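Local coordinates for protein ribokinase, putative (Burkholderia thailandensis, PDB 3B1R) that probably phosphorylates nucleosides as a kinase of the ribokinase (pfkB) family, binding a nucleoside and an adenine nucleotide in neighbouring pockets, at residues G70-M75 and L93-E98; V253-G258 and A289-H294. All blocks are in the same frame, centred on the assembly; numbering follows the deposited sequence.

Contact 1 of 2, residues G70-M75 and L93-E98; sequences GDARMM and LGLSRE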
loop_
_atom_site.group_PDB
_atom_site.type_symbol
_atom_site.label_atom_id
_atom_site.label_comp_id
_atom_site.label_asym_id
_atom_site.label_seq_id
_atom_site.Cartn_x
_atom_site.Cartn_y
_atom_site.Cartn_z
ATOM N N GLY A 70 3.695 -33.581 -3.586
ATOM C CA GLY A 70 5.051 -33.563 -4.102
ATOM C C GLY A 70 6.041 -33.485 -2.958
ATOM O O GLY A 70 5.673 -33.199 -1.814
ATOM N N ASP A 71 7.294 -33.761 -3.287
ATOM C CA ASP A 71 8.432 -33.625 -2.391
ATOM C C ASP A 71 9.068 -32.256 -2.643
ATOM O O ASP A 71 9.606 -31.997 -3.736
ATOM C CB ASP A 71 9.442 -34.732 -2.697
ATOM C CG ASP A 71 10.623 -34.729 -1.756
ATOM O OD1 ASP A 71 10.886 -33.690 -1.108
ATOM O OD2 ASP A 71 11.294 -35.777 -1.668
ATOM N N ALA A 72 9.014 -31.400 -1.628
ATOM C CA ALA A 72 9.466 -30.017 -1.747
ATOM C C ALA A 72 10.601 -29.702 -0.765
ATOM O O ALA A 72 10.390 -29.737 0.443
ATOM C CB ALA A 72 8.290 -29.082 -1.509
ATOM N N ARG A 73 11.793 -29.398 -1.281
ATOM C CA ARG A 73 12.931 -28.995 -0.439
ATOM C C ARG A 73 13.216 -27.502 -0.570
ATOM O O ARG A 73 13.793 -27.046 -1.572
ATOM C CB ARG A 73 14.211 -29.793 -0.769
ATOM C CG ARG A 73 14.022 -31.316 -1.031
ATOM C CD ARG A 73 14.235 -32.161 0.204
ATOM N NE ARG A 73 13.757 -33.537 0.011
ATOM C CZ ARG A 73 14.533 -34.606 -0.164
ATOM N NH1 ARG A 73 15.856 -34.497 -0.181
ATOM N NH2 ARG A 73 13.979 -35.802 -0.320
ATOM N N MET A 74 12.805 -26.745 0.444
ATOM C CA MET A 74 13.014 -25.307 0.480
ATOM C C MET A 74 14.475 -24.984 0.694
ATOM O O MET A 74 15.099 -25.520 1.609
ATOM C CB MET A 74 12.204 -24.672 1.609
ATOM C CG MET A 74 10.702 -24.777 1.446
ATOM S SD MET A 74 9.828 -24.206 2.915
ATOM C CE MET A 74 10.582 -22.584 3.081
ATOM N N MET A 75 15.011 -24.109 -0.154
ATOM C CA MET A 75 16.350 -23.584 0.018
ATOM C C MET A 75 16.227 -22.080 0.188
ATOM O O MET A 75 15.783 -21.386 -0.723
ATOM C CB MET A 75 17.224 -23.909 -1.194
ATOM C CG MET A 75 18.592 -23.220 -1.193
ATOM S SD MET A 75 19.749 -23.941 -2.387
ATOM C CE MET A 75 20.232 -25.443 -1.535
ATOM N N LEU A 93 4.191 -29.634 9.055
ATOM C CA LEU A 93 3.725 -29.974 7.708
ATOM C C LEU A 93 4.493 -31.122 7.044
ATOM O O LEU A 93 4.009 -31.682 6.072
ATOM C CB LEU A 93 3.674 -28.736 6.783
ATOM C CG LEU A 93 2.490 -27.760 6.924
ATOM C CD1 LEU A 93 2.781 -26.409 6.277
ATOM C CD2 LEU A 93 1.183 -28.322 6.377
ATOM N N GLY A 94 5.663 -31.485 7.569
ATOM C CA GLY A 94 6.501 -32.503 6.928
ATOM C C GLY A 94 7.376 -31.942 5.811
ATOM O O GLY A 94 7.705 -32.649 4.843
ATOM N N LEU A 95 7.741 -30.671 5.947
ATOM C CA LEU A 95 8.671 -30.004 5.034
ATOM C C LEU A 95 10.097 -30.071 5.550
ATOM O O LEU A 95 10.366 -29.678 6.681
ATOM C CB LEU A 95 8.274 -28.543 4.867
ATOM C CG LEU A 95 7.657 -28.057 3.558
ATOM C CD1 LEU A 95 7.074 -29.163 2.673
ATOM C CD2 LEU A 95 6.624 -26.970 3.878
ATOM N N SER A 96 11.009 -30.556 4.715
ATOM C CA SER A 96 12.415 -30.656 5.104
ATOM C C SER A 96 13.072 -29.294 5.310
ATOM O O SER A 96 12.839 -28.363 4.516
ATOM C CB SER A 96 13.195 -31.432 4.051
ATOM O OG SER A 96 14.518 -31.649 4.492
ATOM N N ARG A 97 13.910 -29.203 6.350
ATOM C CA ARG A 97 14.693 -28.000 6.650
ATOM C C ARG A 97 16.172 -28.217 6.336
ATOM O O ARG A 97 17.044 -27.550 6.901
ATOM C CB ARG A 97 14.514 -27.555 8.123
ATOM C CG ARG A 97 13.083 -27.168 8.500
ATOM C CD ARG A 97 12.992 -26.395 9.825
ATOM N NE ARG A 97 13.205 -27.241 11.000
ATOM C CZ ARG A 97 14.347 -27.318 11.675
ATOM N NH1 ARG A 97 15.391 -26.590 11.309
ATOM N NH2 ARG A 97 14.443 -28.126 12.721
ATOM N N GLU A 98 16.441 -29.158 5.431
ATOM C CA GLU A 98 17.796 -29.482 4.968
ATOM C C GLU A 98 18.568 -28.259 4.467
ATOM O O GLU A 98 19.751 -28.082 4.781
ATOM C CB GLU A 98 17.712 -30.529 3.853
ATOM C CG GLU A 98 19.045 -31.120 3.399
ATOM C CD GLU A 98 18.865 -32.347 2.505
ATOM O OE1 GLU A 98 19.842 -32.739 1.823
ATOM O OE2 GLU A 98 17.746 -32.910 2.469
HETATM O O HOH W 1 10.077 -31.713 2.252
HETATM O O HOH W 2 10.984 -27.836 2.400
HETATM O O HOH W 3 15.082 -27.997 2.624
#

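Contact 2 of 2, residues V253-G258 and A289-H294; sequences VIDPTG and ALKIAH. With AMP (adenosine monophosphate), chain G; AMP (adenosine monophosphate), chain H.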
loop_
_atom_site.group_PDB
_atom_site.type_symbol
_atom_site.label_atom_id
_atom_site.label_comp_id
_atom_site.label_asym_id
_atom_site.label_seq_id
_atom_site.Cartn_x
_atom_site.Cartn_y
_atom_site.Cartn_z
ATOM N N VAL A 253 -13.482 -14.274 -4.738
ATOM C CA VAL A 253 -12.185 -13.617 -4.765
ATOM C C VAL A 253 -11.985 -12.834 -3.460
ATOM O O VAL A 253 -12.670 -11.829 -3.216
ATOM C CB VAL A 253 -12.043 -12.701 -6.010
ATOM C CG1 VAL A 253 -10.661 -12.067 -6.077
ATOM C CG2 VAL A 253 -12.337 -13.486 -7.296
ATOM N N ILE A 254 -11.057 -13.324 -2.634
ATOM C CA ILE A 254 -10.719 -12.747 -1.325
ATOM C C ILE A 254 -9.336 -12.089 -1.294
ATOM O O ILE A 254 -9.196 -10.967 -0.809
ATOM C CB ILE A 254 -10.774 -13.825 -0.199
ATOM C CG1 ILE A 254 -12.193 -14.390 -0.053
ATOM C CG2 ILE A 254 -10.233 -13.283 1.138
ATOM C CD1 ILE A 254 -13.205 -13.440 0.546
ATOM N N ASP A 255 -8.317 -12.793 -1.798
ATOM C CA ASP A 255 -6.944 -12.301 -1.745
ATOM C C ASP A 255 -6.096 -13.017 -2.788
ATOM O O ASP A 255 -5.942 -14.237 -2.703
ATOM C CB ASP A 255 -6.353 -12.527 -0.345
ATOM C CG ASP A 255 -4.930 -11.995 -0.208
ATOM O OD1 ASP A 255 -4.539 -11.106 -0.980
ATOM O OD2 ASP A 255 -4.201 -12.462 0.687
ATOM N N PRO A 256 -5.555 -12.270 -3.778
ATOM C CA PRO A 256 -4.711 -12.936 -4.759
ATOM C C PRO A 256 -3.250 -13.090 -4.331
ATOM O O PRO A 256 -2.512 -13.810 -5.000
ATOM C CB PRO A 256 -4.836 -12.050 -6.014
ATOM C CG PRO A 256 -5.672 -10.888 -5.633
ATOM C CD PRO A 256 -5.775 -10.863 -4.135
ATOM N N THR A 257 -2.842 -12.466 -3.220
ATOM C CA THR A 257 -1.473 -12.634 -2.712
ATOM C C THR A 257 -1.105 -14.100 -2.514
ATOM O O THR A 257 -1.661 -14.776 -1.650
ATOM C CB THR A 257 -1.233 -11.878 -1.382
ATOM O OG1 THR A 257 -1.746 -10.545 -1.493
ATOM C CG2 THR A 257 0.247 -11.827 -1.072
ATOM N N GLY A 258 -0.136 -14.571 -3.296
ATOM C CA GLY A 258 0.247 -15.973 -3.285
ATOM C C GLY A 258 -0.224 -16.754 -4.500
ATOM O O GLY A 258 0.181 -17.900 -4.682
ATOM N N ALA A 289 -6.753 -20.625 -8.553
ATOM C CA ALA A 289 -8.166 -20.386 -8.215
ATOM C C ALA A 289 -8.537 -20.759 -6.771
ATOM O O ALA A 289 -9.299 -20.028 -6.113
ATOM C CB ALA A 289 -9.090 -21.087 -9.203
ATOM N N LEU A 290 -8.010 -21.879 -6.281
ATOM C CA LEU A 290 -8.262 -22.311 -4.902
ATOM C C LEU A 290 -7.648 -21.387 -3.865
ATOM O O LEU A 290 -8.233 -21.187 -2.794
ATOM C CB LEU A 290 -7.761 -23.739 -4.656
ATOM C CG LEU A 290 -8.429 -24.878 -5.442
ATOM C CD1 LEU A 290 -7.742 -26.193 -5.107
ATOM C CD2 LEU A 290 -9.936 -24.974 -5.164
ATOM N N LYS A 291 -6.459 -20.847 -4.150
ATOM C CA LYS A 291 -5.822 -19.940 -3.189
ATOM C C LYS A 291 -6.600 -18.628 -3.037
ATOM O O LYS A 291 -6.783 -18.141 -1.917
ATOM C CB LYS A 291 -4.357 -19.647 -3.545
ATOM C CG LYS A 291 -3.563 -18.986 -2.394
ATOM C CD LYS A 291 -3.061 -17.586 -2.710
ATOM C CE LYS A 291 -4.124 -16.510 -2.711
ATOM N NZ LYS A 291 -4.599 -16.123 -1.331
ATOM N N ILE A 292 -7.038 -18.068 -4.167
ATOM C CA ILE A 292 -7.659 -16.737 -4.213
ATOM C C ILE A 292 -8.924 -16.644 -3.354
ATOM O O ILE A 292 -9.433 -15.554 -3.099
ATOM C CB ILE A 292 -7.964 -16.300 -5.674
ATOM C CG1 ILE A 292 -8.015 -14.777 -5.789
ATOM C CG2 ILE A 292 -9.264 -16.933 -6.197
ATOM C CD1 ILE A 292 -7.880 -14.272 -7.224
ATOM N N ALA A 293 -9.431 -17.797 -2.924
ATOM C CA ALA A 293 -10.637 -17.853 -2.109
ATOM C C ALA A 293 -10.313 -17.731 -0.615
ATOM O O ALA A 293 -11.212 -17.773 0.222
ATOM C CB ALA A 293 -11.409 -19.150 -2.395
ATOM N N HIS A 294 -9.028 -17.591 -0.287
ATOM C CA HIS A 294 -8.585 -17.501 1.110
ATOM C C HIS A 294 -7.550 -16.394 1.324
ATOM O O HIS A 294 -6.774 -16.073 0.418
ATOM C CB HIS A 294 -8.089 -18.866 1.613
ATOM C CG HIS A 294 -9.059 -19.977 1.349
ATOM N ND1 HIS A 294 -10.034 -20.345 2.253
ATOM C CD2 HIS A 294 -9.245 -20.756 0.255
ATOM C CE1 HIS A 294 -10.754 -21.329 1.741
ATOM N NE2 HIS A 294 -10.302 -21.591 0.527
HETATM P P AMP G . 3.385 -14.005 -5.157
HETATM O O1P AMP G . 4.003 -13.814 -6.532
HETATM O O2P AMP G . 2.078 -13.279 -4.939
HETATM O O3P AMP G . 3.302 -15.458 -4.744
HETATM O "O5'" AMP G . 4.453 -13.373 -4.137
HETATM C "C5'" AMP G . 4.116 -12.967 -2.812
HETATM C "C4'" AMP G . 5.334 -13.241 -1.946
HETATM O "O4'" AMP G . 6.390 -12.375 -2.348
HETATM C "C3'" AMP G . 5.068 -12.910 -0.482
HETATM O "O3'" AMP G . 4.807 -14.135 0.248
HETATM C "C2'" AMP G . 6.289 -12.091 -0.041
HETATM O "O2'" AMP G . 6.886 -12.624 1.143
HETATM C "C1'" AMP G . 7.244 -12.210 -1.235
HETATM N N9 AMP G . 8.041 -11.040 -1.600
HETATM C C8 AMP G . 7.574 -9.789 -1.758
HETATM N N7 AMP G . 8.553 -8.956 -2.144
HETATM C C5 AMP G . 9.671 -9.697 -2.244
HETATM C C6 AMP G . 11.063 -9.412 -2.593
HETATM N N6 AMP G . 11.411 -8.147 -2.917
HETATM N N1 AMP G . 11.929 -10.450 -2.589
HETATM C C2 AMP G . 11.563 -11.706 -2.261
HETATM N N3 AMP G . 10.297 -12.032 -1.914
HETATM C C4 AMP G . 9.333 -11.075 -1.892
HETATM P P AMP H . -1.423 -13.894 -11.141
HETATM O O1P AMP H . -0.129 -14.066 -10.383
HETATM O O2P AMP H . -2.294 -12.825 -10.537
HETATM O O3P AMP H . -1.233 -13.803 -12.638
HETATM O "O5'" AMP H . -2.232 -15.246 -10.868
HETATM C "C5'" AMP H . -1.599 -16.485 -11.097
HETATM C "C4'" AMP H . -2.631 -17.497 -11.546
HETATM O "O4'" AMP H . -3.537 -17.727 -10.461
HETATM C "C3'" AMP H . -3.481 -17.081 -12.746
HETATM O "O3'" AMP H . -2.894 -17.349 -14.034
HETATM C "C2'" AMP H . -4.707 -17.934 -12.486
HETATM O "O2'" AMP H . -4.505 -19.313 -12.844
HETATM C "C1'" AMP H . -4.858 -17.875 -10.981
HETATM N N9 AMP H . -5.678 -16.668 -10.735
HETATM C C8 AMP H . -5.257 -15.420 -10.437
HETATM N N7 AMP H . -6.316 -14.568 -10.315
HETATM C C5 AMP H . -7.438 -15.284 -10.560
HETATM C C6 AMP H . -8.895 -15.022 -10.599
HETATM N N6 AMP H . -9.377 -13.782 -10.354
HETATM N N1 AMP H . -9.723 -16.049 -10.901
HETATM C C2 AMP H . -9.265 -17.291 -11.152
HETATM N N3 AMP H . -7.954 -17.600 -11.126
HETATM C C4 AMP H . -7.014 -16.661 -10.834
#

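Contact 1 of 2, residues G70-M75 and L93-E98
Leu95 sets its two methyl groups against the strand that begins at Ala72: CD2 lies 4.3 Å from Met74 SD, and CD1 is 4.4 Å from Ala72 CB. This apolar side is the closely packed part of the contact. Helix 57-67 closes it, with Leu65 against Ala72 and Ala62 against Met74, while Met90 of helix 84-93 touches both Met74 and Leu95.

Between the backbones the fit is looser. No direct hydrogen bond joins the segments; three waters are interposed instead. One links Ala72 O to Ser96 N, and a second is held by Ala72 O, Met74 N and Ser96 O, 2.9 Å from Ser96 O. The third donates to Met74 O and Ser96 O, so Ala72 O, Met74 N, Met74 O, Ser96 N and Ser96 O find water partners across the gap.

On the more exposed side, Arg73 passes over Ser96, its CD 4.1 Å from Ser96 CB. The Arg73 side chain bends at chi2 (-94°), which turns its guanidinium to Asp71, held side-on: NE bonds to OD1 at 3.1 Å, and NH2 forms a salt bridge with OD2. NH1 reaches Glu98 OE2 in a salt bridge that is long, at 3.6 Å, the two flat groups being turned 33° apart. Ser96 OG accepts from Glu98 N in an ST turn. Leu95 itself follows the Schellman motif at Gly94 that ends helix 84-93. The contact thus joins the two strands of a right-handed beta-alpha-beta crossover, at the edge of the Rossmann-like sheet of the ribokinase fold.

Contact 2 of 2, residues V253-G258 and A289-H294
Ile292 O takes two backbone donors from the loop at once. Ile254 N meets it nearly head-on at 2.8 Å, whereas Asp255 N, at 3.2 Å, comes from above the carbonyl plane. The paired bonds fix the 253-258 loop to the type I turn from Lys291 to His294.

Lys291 makes a second polar junction. Its side chain leaves with CG anti to the backbone N (chi1 -166°) and then bends at each of the next three torsions, which curls the ammonium group back toward the backbone carbonyls of the loop. There NZ donates to Asp255 O at 2.7 Å and to His294 O at 2.8 Å, with Gly296 O as a further acceptor. The Asp255 carboxylate lies near this charge, but its OD2 bonds to Gly296 N. OD1 accepts from Thr257 N, an Asx turn that shapes the chain just ahead of Gly258, and also from Thr257 OG1.

Ile292 fills the apolar side. Its CD1 packs 3.7 Å from Val253 CG1 and touches Pro256 CB, and the same methyl lies 3.5 Å from N7 of the AMP of chain H. Gly258 N donates to O2P of the AMP of chain G at 3.0 Å, so the contact reaches both nucleotides. Gly258 occupies the N-cap position of helix 259-272, whose start thus faces the phosphate, consistent with the anion hole of ribokinase relatives. Around the contact, strand 18-24 packs on Asp255 and Thr257, strand 109-115 also touches Thr257, and helix 304-315 lies against Leu290 in the last turn of helix 277-291.

Overall arrangement
From the N terminus, the chain first reaches contact 1, where 93-98 returns beside 70-75 after the rest of strand 72-79 and helix 84-93. That loop closes within the large sheet, joining its edge strand 96-103 to strand 72-79. The chain then passes through strands 109-115 and 122-126 of the smaller sheet and the remaining strands of the large one before contact 2 closes a second, mostly helical loop, tying the segment before helix 259-272 to the end of helix 277-291. The two loops follow in series, neither enclosing nor crossing the other. The centres of contact 1 and contact 2 are about 23 Å apart. Contact 1 belongs to the sheet margin, contact 2 to the nucleotide-binding region.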